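Local coordinates for protein 2-hydroxyisobutyryl-CoA mutase large subunit (Aquincola tertiaricarbonis, PDB 4R3U) that works with a cobalamin-binding small subunit to interconvert 2-hydroxyisobutyryl-CoA and (S)-3-hydroxybutyryl-CoA, at residues P132-Y137 against F177-S182. Numbering follows the deposited sequence.
Sequences PTLMGY and FTINPS. With 3KK (S-{(3R,5R,9R)-1-[(2R,3S,4R,5R)-5-(6-amino-9H-purin-9-yl)-4-hydroxy-3-(phosphonooxy)tetrahydrofuran-2-yl]-3,5,9-trihydroxy-8,8-dimethyl-3,5-dioxido-10,14-dioxo-2,4,6-trioxa-11,15-diaza-3lambda~5~,5lambda~5~-diphosphaheptadecan-17-yl} 2-hydroxy-2-methylpropanethioate), chain F.
Leu134 reaches back to the other segment with one methyl: CD2 lies 3.3 Å from Thr178 O, and the same side chain also touches the bound cobalamin. The methyl end of Ile179 comes in beside it. With CG1 anti to the backbone N (chi1 -166°), CD1 is carried to 3.9 Å from Thr133 CG2, the two side chains crossing at about a right angle.

Further along, Ser182 OG is 2.9 Å from Thr133 O, but that bond is not settled, since the single hydroxyl proton could go to a water instead. This water, 2.5 Å from Ser182 OG, donates to Leu134 O (2.8 Å) and accepts from Asn180 N, so it ties the last turn of the helix to the loop before helix 183-196. Pro181 CG packs against Leu134 O as well. Gly136, the first residue to leave helical geometry, forms a Schellman motif, its positive phi (86°) letting Tyr137 N bond back to Pro132 O.

All this sits at the C-terminal ends of two adjacent parallel strands of the TIM barrel, 125-128 and 175-178, where the acyl-CoA is bound. Of these two segments, Thr178 is the residue that touches it. From CB, one branch is OG1, which bonds Asp128 OD1 and lies 3.3 Å from 3KK C3P; the other is CG2, anti to the backbone N, 3.4 Å from the thioester oxygen O1 of 3KK. A valine here would lack the hydroxyl and would probably leave the Asp128 carboxylate without this mate and freer to turn. Asp128 itself is thought to matter for the stereospecificity of catalysis.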
loop_
_atom_site.group_PDB
_atom_site.type_symbol
_atom_site.label_atom_id
_atom_site.label_comp_id
_atom_site.label_asym_id
_atom_site.label_seq_id
_atom_site.Cartn_x
_atom_site.Cartn_y
_atom_site.Cartn_z
ATOM N N PRO A 132 -32.532 -12.014 -6.166
ATOM C CA PRO A 132 -33.692 -12.173 -7.076
ATOM C C PRO A 132 -33.416 -11.641 -8.494
ATOM O O PRO A 132 -33.602 -12.370 -9.474
ATOM C CB PRO A 132 -34.813 -11.404 -6.363
ATOM C CG PRO A 132 -34.454 -11.502 -4.927
ATOM C CD PRO A 132 -32.949 -11.413 -4.878
ATOM N N THR A 133 -32.881 -10.411 -8.588
ATOM C CA THR A 133 -32.537 -9.719 -9.831
ATOM C C THR A 133 -31.484 -10.483 -10.642
ATOM O O THR A 133 -31.628 -10.635 -11.856
ATOM C CB THR A 133 -32.147 -8.257 -9.506
ATOM O OG1 THR A 133 -33.227 -7.654 -8.796
ATOM C CG2 THR A 133 -31.806 -7.427 -10.736
ATOM N N LEU A 134 -30.432 -10.965 -9.956
ATOM C CA LEU A 134 -29.334 -11.744 -10.547
ATOM C C LEU A 134 -29.838 -13.078 -11.117
ATOM O O LEU A 134 -29.381 -13.522 -12.178
ATOM C CB LEU A 134 -28.236 -11.988 -9.505
ATOM C CG LEU A 134 -27.360 -10.765 -9.114
ATOM C CD1 LEU A 134 -26.449 -11.103 -7.927
ATOM C CD2 LEU A 134 -26.567 -10.217 -10.305
ATOM N N MET A 135 -30.803 -13.683 -10.413
ATOM C CA MET A 135 -31.407 -14.975 -10.717
ATOM C C MET A 135 -32.644 -14.902 -11.631
ATOM O O MET A 135 -33.193 -15.937 -11.984
ATOM C CB MET A 135 -31.676 -15.756 -9.403
ATOM C CG MET A 135 -30.431 -16.035 -8.583
ATOM S SD MET A 135 -29.023 -16.665 -9.528
ATOM C CE MET A 135 -29.412 -18.443 -9.747
ATOM N N GLY A 136 -33.053 -13.693 -11.998
ATOM C CA GLY A 136 -34.165 -13.455 -12.915
ATOM C C GLY A 136 -35.554 -13.401 -12.320
ATOM O O GLY A 136 -36.544 -13.513 -13.049
ATOM N N TYR A 137 -35.642 -13.211 -11.002
ATOM C CA TYR A 137 -36.912 -13.174 -10.285
ATOM C C TYR A 137 -37.329 -11.782 -9.903
ATOM O O TYR A 137 -36.489 -10.919 -9.602
ATOM C CB TYR A 137 -36.845 -14.011 -8.989
ATOM C CG TYR A 137 -36.561 -15.483 -9.180
ATOM C CD1 TYR A 137 -37.523 -16.334 -9.710
ATOM C CD2 TYR A 137 -35.360 -16.043 -8.748
ATOM C CE1 TYR A 137 -37.279 -17.699 -9.860
ATOM C CE2 TYR A 137 -35.092 -17.398 -8.917
ATOM C CZ TYR A 137 -36.063 -18.229 -9.455
ATOM O OH TYR A 137 -35.813 -19.576 -9.593
ATOM N N PHE A 177 -23.262 -2.277 -14.932
ATOM C CA PHE A 177 -24.256 -3.154 -14.300
ATOM C C PHE A 177 -23.656 -4.554 -14.127
ATOM O O PHE A 177 -23.283 -5.199 -15.118
ATOM C CB PHE A 177 -25.533 -3.238 -15.151
ATOM C CG PHE A 177 -26.427 -2.019 -15.203
ATOM C CD1 PHE A 177 -26.499 -1.135 -14.123
ATOM C CD2 PHE A 177 -27.238 -1.779 -16.312
ATOM C CE1 PHE A 177 -27.359 -0.037 -14.160
ATOM C CE2 PHE A 177 -28.108 -0.681 -16.350
ATOM C CZ PHE A 177 -28.179 0.169 -15.270
ATOM N N THR A 178 -23.502 -5.010 -12.869
ATOM C CA THR A 178 -22.984 -6.362 -12.593
ATOM C C THR A 178 -24.178 -7.329 -12.690
ATOM O O THR A 178 -24.678 -7.836 -11.679
ATOM C CB THR A 178 -22.313 -6.417 -11.257
ATOM O OG1 THR A 178 -21.341 -5.392 -11.217
ATOM C CG2 THR A 178 -21.695 -7.761 -10.971
ATOM N N ILE A 179 -24.640 -7.532 -13.918
ATOM C CA ILE A 179 -25.805 -8.324 -14.219
ATOM C C ILE A 179 -25.401 -9.422 -15.218
ATOM O O ILE A 179 -24.553 -9.190 -16.071
ATOM C CB ILE A 179 -26.980 -7.390 -14.674
ATOM C CG1 ILE A 179 -28.362 -8.119 -14.680
ATOM C CG2 ILE A 179 -26.676 -6.672 -15.997
ATOM C CD1 ILE A 179 -29.040 -8.221 -13.330
ATOM N N ASN A 180 -25.928 -10.631 -15.034
ATOM C CA ASN A 180 -25.510 -11.761 -15.848
ATOM C C ASN A 180 -26.603 -12.515 -16.650
ATOM O O ASN A 180 -26.854 -12.088 -17.777
ATOM C CB ASN A 180 -24.523 -12.658 -15.084
ATOM C CG ASN A 180 -23.275 -11.915 -14.691
ATOM O OD1 ASN A 180 -22.400 -11.689 -15.508
ATOM N ND2 ASN A 180 -23.181 -11.479 -13.435
ATOM N N PRO A 181 -27.282 -13.595 -16.161
ATOM C CA PRO A 181 -28.293 -14.249 -17.017
ATOM C C PRO A 181 -29.457 -13.346 -17.455
ATOM O O PRO A 181 -30.085 -13.610 -18.490
ATOM C CB PRO A 181 -28.749 -15.448 -16.174
ATOM C CG PRO A 181 -28.380 -15.126 -14.787
ATOM C CD PRO A 181 -27.154 -14.293 -14.861
ATOM N N SER A 182 -29.749 -12.295 -16.678
ATOM C CA SER A 182 -30.828 -11.346 -16.975
ATOM C C SER A 182 -30.247 -9.989 -17.444
ATOM O O SER A 182 -30.941 -8.961 -17.404
ATOM C CB SER A 182 -31.735 -11.172 -15.764
ATOM O OG SER A 182 -30.981 -10.758 -14.636
HETATM C C4 3KK F . -20.064 -9.720 -8.080
HETATM C C3 3KK F . -18.966 -8.662 -8.085
HETATM C C2 3KK F . -17.691 -9.218 -7.454
HETATM O O3 3KK F . -19.427 -7.569 -7.309
HETATM C C1 3KK F . -18.646 -8.156 -9.498
HETATM O O1 3KK F . -18.578 -8.911 -10.471
HETATM S S1P 3KK F . -18.390 -6.414 -9.569
HETATM C C2P 3KK F . -18.085 -6.109 -11.332
HETATM C C3P 3KK F . -18.128 -4.629 -11.619
HETATM N N4P 3KK F . -17.783 -4.433 -13.020
HETATM C C5P 3KK F . -17.287 -3.280 -13.478
HETATM O O5P 3KK F . -17.088 -2.280 -12.781
HETATM C C6P 3KK F . -16.983 -3.315 -14.979
HETATM C C7P 3KK F . -16.545 -1.958 -15.512
HETATM N N8P 3KK F . -16.171 -2.067 -16.927
HETATM C C9P 3KK F . -15.938 -0.973 -17.669
HETATM O O9P 3KK F . -16.051 0.169 -17.220
HETATM C CAP 3KK F . -15.628 -1.221 -19.174
HETATM O OAP 3KK F . -16.396 -2.319 -19.712
HETATM C CBP 3KK F . -14.116 -1.227 -19.584
HETATM C CDP 3KK F . -13.990 -1.245 -21.114
HETATM C CEP 3KK F . -13.388 -2.460 -19.038
HETATM C CCP 3KK F . -13.399 0.051 -19.099
HETATM O O6A 3KK F . -14.152 1.196 -19.540
HETATM P P2A 3KK F . -14.010 2.655 -18.946
HETATM O O4A 3KK F . -13.935 2.591 -17.479
HETATM O O5A 3KK F . -15.068 3.488 -19.569
HETATM O O3A 3KK F . -12.536 3.056 -19.498
HETATM P P1A 3KK F . -12.086 3.306 -21.058
HETATM O O1A 3KK F . -13.047 2.721 -22.032
HETATM O O2A 3KK F . -10.668 2.925 -21.162
HETATM O O5B 3KK F . -12.174 4.932 -21.029
HETATM C C5B 3KK F . -13.358 5.676 -21.391
HETATM C C4B 3KK F . -13.068 6.567 -22.613
HETATM O O4B 3KK F . -11.817 7.305 -22.465
HETATM C C3B 3KK F . -12.936 5.733 -23.883
HETATM O O3B 3KK F . -13.526 6.481 -24.974
HETATM P P3B 3KK F . -14.894 6.043 -25.713
HETATM O O8A 3KK F . -14.554 4.706 -26.249
HETATM O O7A 3KK F . -15.889 6.078 -24.621
HETATM O O9A 3KK F . -15.048 7.117 -26.724
HETATM C C2B 3KK F . -11.434 5.604 -24.065
HETATM O O2B 3KK F . -11.075 5.395 -25.436
HETATM C C1B 3KK F . -10.936 6.940 -23.550
HETATM N N9A 3KK F . -9.539 6.866 -23.029
HETATM C C8A 3KK F . -9.069 6.181 -21.988
HETATM N N7A 3KK F . -7.762 6.406 -21.897
HETATM C C5A 3KK F . -7.413 7.256 -22.870
HETATM C C4A 3KK F . -8.529 7.546 -23.571
HETATM N N3A 3KK F . -8.497 8.393 -24.633
HETATM C C2A 3KK F . -7.285 9.007 -25.020
HETATM N N1A 3KK F . -6.136 8.675 -24.249
HETATM C C6A 3KK F . -6.231 7.808 -23.219
HETATM N N6A 3KK F . -5.160 7.484 -22.492
HETATM O O HOH W 1 -28.668 -11.483 -13.924
#